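Local structure of glycinin (Glycine max, 1OD5) at residues H20-E25 with N167-H172; L51-L56 with D137-A142; A387-Y392 with Y440-T445. The protein probably serves as a seed storage protein, a hexameric 11S globulin laid down in soybean as a nutrient reserve and a source of sulfur-containing amino acids. All blocks are in the same frame, centred on the assembly; numbering follows the deposited sequence.

Overall arrangement
The three contacts sample both cupin domains of one subunit. Interactions 1 and 2 belong to the first domain and reach the same antiparallel sheet: residues 20-25 lie on strand 20-24, one of the two outermost strands within the chain, while 51-56 and 137-142 meet where strands 45-51 and 140-146 pair. Their centres lie about 16 Å apart, and interaction 2 is nested along the chain inside the loop that interaction 1 closes. Interaction 3 follows later in sequence, in the second domain, pairing strands 389-394 and 437-444; its centre is about 25 Å from each of the others. Side chains of interaction 3 also touch strand 140-146, so the sheets of the two domains pack together within the subunit.

Interaction 1: H20-E25 with N167-H172; sequences HRVESE and NPDIEH
H20 swings its ring out with CG anti to the backbone N (chi1 -178°), and V22, two residues on, has CG1 in the same position (chi1 165°), so that an imidazole edge and two methyl groups meet the backbone and CB of D169-E171. The contact lies at the border of the first cupin domain's sheet, where 20-24 is an outermost strand within the chain and 167-172 is an irregular run following strand 162-163. No beta bridge joins the two. Only one hydrogen bond crosses between them, from H20 NE2 to I170 O, and at 3.4 Å with an N-H...acceptor angle of 145° it is weak. The carbonyl oxygens of I170 and E171 both lie at the edge of the imidazole, near its plane; H20 CD2 comes to 3.2 Å from E171 O. That oxygen is also hydrogen-bonded to T31 OG1 of strand 27-31, the neighbour of 20-24 in the sheet, which ties the loop to the second strand as well. Without the imidazole, as with an alanine here, I170 O would probably lose its weak donor and a gap would open beside the E171 carbonyl. V22 is the buried apolar part of the contact. Its CG2 sits 3.6 Å from I170 O, and both methyls press against D169 CB from the same side, the side chains crossing obliquely. The carboxylate of D169 is engaged by a long, weak ion pair with K234, while the CB of E171 points away from the strand and its OE1 hydrogen-bonds to Y163. The loop rests on the strand mainly through backbone oxygens and methyl groups; D169 CB lies 3.8 Å from V22 CG1 and 3.9 Å from V22 CG2.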
loop_
_atom_site.group_PDB
_atom_site.type_symbol
_atom_site.label_atom_id
_atom_site.label_comp_id
_atom_site.label_asym_id
_atom_site.label_seq_id
_atom_site.Cartn_x
_atom_site.Cartn_y
_atom_site.Cartn_z
ATOM N N HIS A 20 34.804 15.609 19.647
ATOM C CA HIS A 20 35.867 15.726 18.673
ATOM C C HIS A 20 35.724 16.895 17.715
ATOM O O HIS A 20 34.654 17.450 17.557
ATOM C CB HIS A 20 35.877 14.419 17.955
ATOM C CG HIS A 20 36.948 14.252 16.902
ATOM N ND1 HIS A 20 38.268 14.292 17.062
ATOM C CD2 HIS A 20 36.681 14.001 15.586
ATOM C CE1 HIS A 20 38.820 14.069 15.899
ATOM N NE2 HIS A 20 37.854 13.896 15.024
ATOM N N ARG A 21 36.798 17.255 17.026
ATOM C CA ARG A 21 36.816 18.355 16.092
ATOM C C ARG A 21 37.777 18.094 14.929
ATOM O O ARG A 21 38.923 17.690 15.140
ATOM C CB ARG A 21 37.182 19.588 16.926
ATOM C CG ARG A 21 37.777 20.775 16.204
ATOM C CD ARG A 21 38.101 21.893 17.184
ATOM N NE ARG A 21 36.910 22.635 17.615
ATOM C CZ ARG A 21 36.664 23.922 17.256
ATOM N NH1 ARG A 21 35.546 24.511 17.706
ATOM N NH2 ARG A 21 37.488 24.630 16.450
ATOM N N VAL A 22 37.325 18.239 13.676
ATOM C CA VAL A 22 38.137 18.055 12.473
ATOM C C VAL A 22 38.203 19.460 11.882
ATOM O O VAL A 22 37.199 20.147 11.671
ATOM C CB VAL A 22 37.467 17.085 11.449
ATOM C CG1 VAL A 22 38.097 17.166 10.054
ATOM C CG2 VAL A 22 37.666 15.675 11.933
ATOM N N GLU A 23 39.428 19.937 11.700
ATOM C CA GLU A 23 39.650 21.250 11.118
ATOM C C GLU A 23 39.964 21.008 9.658
ATOM O O GLU A 23 40.771 20.153 9.282
ATOM C CB GLU A 23 40.835 21.959 11.778
ATOM C CG GLU A 23 40.443 22.938 12.877
ATOM C CD GLU A 23 40.297 24.367 12.337
ATOM O OE1 GLU A 23 39.177 24.905 12.334
ATOM O OE2 GLU A 23 41.316 24.933 11.905
ATOM N N SER A 24 39.286 21.794 8.838
ATOM C CA SER A 24 39.467 21.664 7.414
ATOM C C SER A 24 39.847 23.018 6.838
ATOM O O SER A 24 39.793 24.028 7.546
ATOM C CB SER A 24 38.147 21.117 6.883
ATOM O OG SER A 24 38.394 20.403 5.694
ATOM N N GLU A 25 40.246 23.067 5.560
ATOM C CA GLU A 25 40.624 24.321 4.911
ATOM C C GLU A 25 39.487 25.331 4.830
ATOM O O GLU A 25 39.687 26.512 5.122
ATOM C CB GLU A 25 41.114 24.045 3.501
ATOM C CG GLU A 25 41.411 25.292 2.662
ATOM C CD GLU A 25 41.725 24.984 1.208
ATOM O OE1 GLU A 25 42.895 24.997 0.830
ATOM O OE2 GLU A 25 40.820 24.724 0.425
ATOM N N ASN A 167 41.219 13.840 0.996
ATOM C CA ASN A 167 41.785 12.936 1.995
ATOM C C ASN A 167 41.190 13.408 3.284
ATOM O O ASN A 167 41.539 14.469 3.802
ATOM C CB ASN A 167 43.287 13.021 2.171
ATOM C CG ASN A 167 43.963 12.508 0.925
ATOM O OD1 ASN A 167 44.542 13.306 0.184
ATOM N ND2 ASN A 167 43.891 11.205 0.622
ATOM N N PRO A 168 40.216 12.689 3.801
ATOM C CA PRO A 168 39.508 13.119 4.976
ATOM C C PRO A 168 40.055 12.559 6.281
ATOM O O PRO A 168 40.637 11.475 6.340
ATOM C CB PRO A 168 38.107 12.672 4.699
ATOM C CG PRO A 168 38.338 11.285 4.106
ATOM C CD PRO A 168 39.516 11.565 3.165
ATOM N N ASP A 169 39.869 13.353 7.316
ATOM C CA ASP A 169 40.208 12.956 8.655
ATOM C C ASP A 169 38.909 12.252 9.044
ATOM O O ASP A 169 37.821 12.629 8.571
ATOM C CB ASP A 169 40.375 14.128 9.604
ATOM C CG ASP A 169 41.665 14.918 9.499
ATOM O OD1 ASP A 169 41.728 15.944 10.179
ATOM O OD2 ASP A 169 42.589 14.532 8.770
ATOM N N ILE A 170 38.968 11.232 9.909
ATOM C CA ILE A 170 37.762 10.535 10.298
ATOM C C ILE A 170 37.018 11.457 11.240
ATOM O O ILE A 170 37.550 12.072 12.168
ATOM C CB ILE A 170 38.120 9.171 10.970
ATOM C CG1 ILE A 170 38.997 8.356 10.016
ATOM C CG2 ILE A 170 36.866 8.340 11.259
ATOM C CD1 ILE A 170 38.398 8.039 8.613
ATOM N N GLU A 171 35.754 11.619 10.883
ATOM C CA GLU A 171 34.870 12.463 11.642
ATOM C C GLU A 171 34.464 11.812 12.927
ATOM O O GLU A 171 34.330 12.511 13.926
ATOM C CB GLU A 171 33.662 12.756 10.791
ATOM C CG GLU A 171 34.108 13.615 9.600
ATOM C CD GLU A 171 33.075 13.821 8.488
ATOM O OE1 GLU A 171 33.476 13.874 7.324
ATOM O OE2 GLU A 171 31.887 13.928 8.803
ATOM N N HIS A 172 34.296 10.484 12.919
ATOM C CA HIS A 172 33.888 9.760 14.116
ATOM C C HIS A 172 34.889 8.705 14.604
ATOM O O HIS A 172 34.709 7.499 14.448
ATOM C CB HIS A 172 32.514 9.108 13.849
ATOM C CG HIS A 172 31.356 10.090 13.982
ATOM N ND1 HIS A 172 30.826 10.832 13.014
ATOM C CD2 HIS A 172 30.726 10.402 15.176
ATOM C CE1 HIS A 172 29.912 11.592 13.568
ATOM N NE2 HIS A 172 29.856 11.331 14.860
#

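Interaction 2: L51-L56 with D137-A142; sequences LNRNGL and DEPVVA
L51 and V140 exchange two backbone hydrogen bonds, L51 N to V140 O at 3.2 Å and V140 N to L51 O at 3.1 Å, as an antiparallel hydrogen-bonded pair. Both donors lie in the plane of the carbonyl they meet. L51 O also receives a CA-H...O contact from P139 CA at 3.3 Å. Past this pair the regular pairing stops, though the chains stay close, N52 beside P139 and R53 near D137; N52 to G55 form a type II beta turn, closed by G55 N to N52 O at 2.8 Å. The turn backbone sets R53 CB 3.2 Å from D137 O. With CG between the backbone N and the carbonyl carbon (chi1 36°) and further bends at chi2 and chi3, the side chain carries CD toward D137 O and the guanidinium edge to P139 CD, NH1 3.5 Å from it. On the buried side, L51 and V140 lie side by side, L51 CD1 3.7 Å from V140 CB. L51 also touches T132 and comes within about 4 Å of a bound carbonate ion. The turn passes the chain from strand 45-51 of one sheet to strand 55-61 of the other sheet of the cupin beta-barrel.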
loop_
_atom_site.group_PDB
_atom_site.type_symbol
_atom_site.label_atom_id
_atom_site.label_comp_id
_atom_site.label_asym_id
_atom_site.label_seq_id
_atom_site.Cartn_x
_atom_site.Cartn_y
_atom_site.Cartn_z
ATOM N N LEU A 51 30.675 25.378 7.179
ATOM C CA LEU A 51 31.318 25.617 5.915
ATOM C C LEU A 51 31.598 27.088 5.941
ATOM O O LEU A 51 30.704 27.928 6.103
ATOM C CB LEU A 51 30.434 25.364 4.708
ATOM C CG LEU A 51 29.828 24.000 4.488
ATOM C CD1 LEU A 51 28.523 23.909 5.215
ATOM C CD2 LEU A 51 29.492 23.801 3.040
ATOM N N ASN A 52 32.866 27.437 5.851
ATOM C CA ASN A 52 33.167 28.852 5.838
ATOM C C ASN A 52 32.804 29.430 4.457
ATOM O O ASN A 52 32.325 28.692 3.580
ATOM C CB ASN A 52 34.654 29.004 6.196
ATOM C CG ASN A 52 35.007 28.451 7.582
ATOM O OD1 ASN A 52 36.018 27.764 7.773
ATOM N ND2 ASN A 52 34.193 28.713 8.603
ATOM N N ARG A 53 32.936 30.759 4.269
ATOM C CA ARG A 53 32.625 31.387 2.993
ATOM C C ARG A 53 33.480 30.746 1.929
ATOM O O ARG A 53 34.657 30.458 2.137
ATOM C CB ARG A 53 32.879 32.924 2.959
ATOM C CG ARG A 53 34.034 33.642 3.677
ATOM C CD ARG A 53 33.839 33.599 5.220
ATOM N NE ARG A 53 34.339 34.768 5.943
ATOM C CZ ARG A 53 33.824 35.155 7.131
ATOM N NH1 ARG A 53 32.812 34.500 7.738
ATOM N NH2 ARG A 53 34.368 36.234 7.718
ATOM N N ASN A 54 32.761 30.428 0.848
ATOM C CA ASN A 54 33.273 29.754 -0.338
ATOM C C ASN A 54 33.664 28.317 -0.012
ATOM O O ASN A 54 34.441 27.705 -0.729
ATOM C CB ASN A 54 34.483 30.493 -0.939
ATOM C CG ASN A 54 34.126 31.852 -1.540
ATOM O OD1 ASN A 54 34.756 32.873 -1.269
ATOM N ND2 ASN A 54 33.078 31.958 -2.350
ATOM N N GLY A 55 33.064 27.752 1.051
ATOM C CA GLY A 55 33.318 26.389 1.461
ATOM C C GLY A 55 32.433 25.360 0.737
ATOM O O GLY A 55 31.210 25.447 0.765
ATOM N N LEU A 56 33.119 24.373 0.129
ATOM C CA LEU A 56 32.625 23.227 -0.625
ATOM C C LEU A 56 32.782 21.907 0.161
ATOM O O LEU A 56 33.914 21.438 0.248
ATOM C CB LEU A 56 33.424 23.077 -1.934
ATOM C CG LEU A 56 32.961 22.304 -3.195
ATOM C CD1 LEU A 56 34.203 21.723 -3.845
ATOM C CD2 LEU A 56 32.039 21.136 -2.903
ATOM N N ASP A 137 27.944 35.164 2.743
ATOM C CA ASP A 137 29.162 35.725 3.313
ATOM C C ASP A 137 29.505 34.955 4.574
ATOM O O ASP A 137 30.577 34.370 4.697
ATOM C CB ASP A 137 28.956 37.240 3.628
ATOM C CG ASP A 137 29.351 38.237 2.521
ATOM O OD1 ASP A 137 29.752 37.815 1.432
ATOM O OD2 ASP A 137 29.281 39.450 2.746
ATOM N N GLU A 138 28.526 34.853 5.459
ATOM C CA GLU A 138 28.711 34.161 6.705
ATOM C C GLU A 138 28.740 32.642 6.636
ATOM O O GLU A 138 28.371 32.042 5.626
ATOM C CB GLU A 138 27.629 34.629 7.639
ATOM C CG GLU A 138 26.238 34.209 7.285
ATOM C CD GLU A 138 25.241 34.423 8.420
ATOM O OE1 GLU A 138 24.167 33.814 8.372
ATOM O OE2 GLU A 138 25.512 35.188 9.354
ATOM N N PRO A 139 29.245 31.957 7.662
ATOM C CA PRO A 139 29.355 30.516 7.610
ATOM C C PRO A 139 28.023 29.834 7.818
ATOM O O PRO A 139 27.136 30.356 8.495
ATOM C CB PRO A 139 30.417 30.191 8.665
ATOM C CG PRO A 139 30.336 31.318 9.651
ATOM C CD PRO A 139 30.090 32.499 8.733
ATOM N N VAL A 140 27.910 28.700 7.122
ATOM C CA VAL A 140 26.722 27.857 7.195
ATOM C C VAL A 140 26.886 26.940 8.392
ATOM O O VAL A 140 27.880 26.226 8.463
ATOM C CB VAL A 140 26.556 26.982 5.894
ATOM C CG1 VAL A 140 25.410 25.970 5.972
ATOM C CG2 VAL A 140 26.235 27.910 4.753
ATOM N N VAL A 141 25.999 26.914 9.366
ATOM C CA VAL A 141 26.199 25.984 10.465
ATOM C C VAL A 141 25.014 25.044 10.374
ATOM O O VAL A 141 23.879 25.470 10.267
ATOM C CB VAL A 141 26.241 26.737 11.824
ATOM C CG1 VAL A 141 26.463 25.776 12.976
ATOM C CG2 VAL A 141 27.398 27.700 11.807
ATOM N N ALA A 142 25.274 23.748 10.368
ATOM C CA ALA A 142 24.239 22.759 10.272
ATOM C C ALA A 142 24.491 21.598 11.210
ATOM O O ALA A 142 25.611 21.142 11.364
ATOM C CB ALA A 142 24.177 22.235 8.840
#

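Interaction 3: A387-Y392 with Y440-T445; sequences ANSVIY and YVVFKT
V390 and F443 form an antiparallel hydrogen-bonded pair in the sheet of the second cupin domain, where strands 389-392 and 440-444 run antiparallel, their axes at 161°. Their backbone bonds, V390 N to F443 O at 3.0 Å and F443 N to V390 O at 2.9 Å, are matched by a second such pair, Y392 with V441; the non-hydrogen-bonded pairs S389-K444 and I391-V442 alternate with them. Apolar contacts divide between two faces. On one, I391 CG1 lies 3.9 Å from V442 CG1, and I391 CG2 approaches Y440 CD2 at 3.7 Å; the Y440 side chain also comes near the magnesium ion bound by H382 and E431. On the other, V390 CB meets F443 CD1 at 4.4 Å, while V441 CG2 lies over the ring centre; F443 and Y392 both touch I143 of the first domain. Side-chain polar contacts gather where strand 389-394 begins and strand 437-444 ends. T445 N donates to N388 O, and N388 N to T445 OG1 at 3.3 Å; N388 also bonds through OD1 to Q425 and through ND2 to Q154 of a neighbouring subunit. One water bridges the two side chains, 3.1 Å from N388 ND2 and 2.9 Å from T445 OG1.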
loop_
_atom_site.group_PDB
_atom_site.type_symbol
_atom_site.label_atom_id
_atom_site.label_comp_id
_atom_site.label_asym_id
_atom_site.label_seq_id
_atom_site.Cartn_x
_atom_site.Cartn_y
_atom_site.Cartn_z
ATOM N N ALA A 387 8.494 6.990 19.332
ATOM C CA ALA A 387 9.820 7.329 18.853
ATOM C C ALA A 387 10.748 7.942 19.874
ATOM O O ALA A 387 10.316 8.619 20.792
ATOM C CB ALA A 387 9.718 8.311 17.720
ATOM N N ASN A 388 12.046 7.689 19.700
ATOM C CA ASN A 388 13.044 8.290 20.574
ATOM C C ASN A 388 13.293 9.647 19.932
ATOM O O ASN A 388 13.101 9.841 18.733
ATOM C CB ASN A 388 14.401 7.512 20.602
ATOM C CG ASN A 388 14.377 6.146 21.299
ATOM O OD1 ASN A 388 13.727 5.987 22.323
ATOM N ND2 ASN A 388 15.029 5.106 20.776
ATOM N N SER A 389 13.687 10.619 20.730
ATOM C CA SER A 389 14.000 11.934 20.206
ATOM C C SER A 389 15.272 12.520 20.783
ATOM O O SER A 389 15.778 12.123 21.841
ATOM C CB SER A 389 12.893 12.911 20.455
ATOM O OG SER A 389 11.927 12.544 21.408
ATOM N N VAL A 390 15.807 13.440 19.992
ATOM C CA VAL A 390 17.021 14.165 20.260
ATOM C C VAL A 390 16.771 15.651 20.060
ATOM O O VAL A 390 16.525 16.123 18.957
ATOM C CB VAL A 390 18.144 13.696 19.303
ATOM C CG1 VAL A 390 19.406 14.507 19.484
ATOM C CG2 VAL A 390 18.496 12.261 19.613
ATOM N N ILE A 391 16.811 16.376 21.164
ATOM C CA ILE A 391 16.631 17.813 21.240
ATOM C C ILE A 391 17.988 18.481 21.038
ATOM O O ILE A 391 19.002 17.992 21.525
ATOM C CB ILE A 391 16.060 18.164 22.643
ATOM C CG1 ILE A 391 14.643 17.691 22.805
ATOM C CG2 ILE A 391 16.098 19.662 22.854
ATOM C CD1 ILE A 391 14.132 17.863 24.251
ATOM N N TYR A 392 18.070 19.572 20.300
ATOM C CA TYR A 392 19.301 20.312 20.122
ATOM C C TYR A 392 18.868 21.761 20.306
ATOM O O TYR A 392 18.068 22.241 19.506
ATOM C CB TYR A 392 19.879 20.116 18.732
ATOM C CG TYR A 392 21.066 21.037 18.531
ATOM C CD1 TYR A 392 22.319 20.666 19.028
ATOM C CD2 TYR A 392 20.900 22.261 17.877
ATOM C CE1 TYR A 392 23.414 21.527 18.878
ATOM C CE2 TYR A 392 21.987 23.118 17.729
ATOM C CZ TYR A 392 23.239 22.749 18.231
ATOM O OH TYR A 392 24.316 23.609 18.092
ATOM N N TYR A 440 14.354 25.245 19.877
ATOM C CA TYR A 440 15.042 23.993 19.655
ATOM C C TYR A 440 14.397 23.107 18.595
ATOM O O TYR A 440 13.199 23.204 18.393
ATOM C CB TYR A 440 15.091 23.241 21.011
ATOM C CG TYR A 440 13.777 22.772 21.664
ATOM C CD1 TYR A 440 13.096 23.547 22.605
ATOM C CD2 TYR A 440 13.298 21.505 21.354
ATOM C CE1 TYR A 440 11.947 23.040 23.233
ATOM C CE2 TYR A 440 12.167 21.001 21.970
ATOM C CZ TYR A 440 11.500 21.765 22.900
ATOM O OH TYR A 440 10.375 21.218 23.470
ATOM N N VAL A 441 15.172 22.243 17.939
ATOM C CA VAL A 441 14.677 21.310 16.964
ATOM C C VAL A 441 14.728 19.991 17.691
ATOM O O VAL A 441 15.638 19.761 18.494
ATOM C CB VAL A 441 15.561 21.280 15.700
ATOM C CG1 VAL A 441 17.025 20.993 16.047
ATOM C CG2 VAL A 441 15.058 20.169 14.756
ATOM N N VAL A 442 13.730 19.136 17.473
ATOM C CA VAL A 442 13.644 17.829 18.080
ATOM C C VAL A 442 13.694 16.808 16.966
ATOM O O VAL A 442 12.752 16.795 16.190
ATOM C CB VAL A 442 12.326 17.536 18.774
ATOM C CG1 VAL A 442 12.609 16.409 19.721
ATOM C CG2 VAL A 442 11.723 18.733 19.458
ATOM N N PHE A 443 14.673 15.940 16.765
ATOM C CA PHE A 443 14.631 14.960 15.701
ATOM C C PHE A 443 13.978 13.758 16.348
ATOM O O PHE A 443 14.176 13.518 17.532
ATOM C CB PHE A 443 15.999 14.572 15.268
ATOM C CG PHE A 443 16.870 15.735 14.873
ATOM C CD1 PHE A 443 17.646 16.384 15.838
ATOM C CD2 PHE A 443 16.930 16.120 13.537
ATOM C CE1 PHE A 443 18.489 17.422 15.454
ATOM C CE2 PHE A 443 17.773 17.158 13.160
ATOM C CZ PHE A 443 18.552 17.807 14.117
ATOM N N LYS A 444 13.185 12.958 15.632
ATOM C CA LYS A 444 12.488 11.795 16.175
ATOM C C LYS A 444 12.708 10.606 15.260
ATOM O O LYS A 444 12.739 10.746 14.039
ATOM C CB LYS A 444 11.012 12.160 16.303
ATOM C CG LYS A 444 10.796 13.143 17.446
ATOM C CD LYS A 444 9.672 14.140 17.350
ATOM C CE LYS A 444 8.800 13.874 18.525
ATOM N NZ LYS A 444 8.019 15.014 18.985
ATOM N N THR A 445 12.874 9.401 15.799
ATOM C CA THR A 445 13.126 8.255 14.948
ATOM C C THR A 445 11.922 7.440 14.486
ATOM O O THR A 445 11.830 6.229 14.642
ATOM C CB THR A 445 14.218 7.344 15.661
ATOM O OG1 THR A 445 13.796 7.114 16.998
ATOM C CG2 THR A 445 15.598 7.979 15.666
HETATM O O HOH W 1 15.622 4.922 17.695
#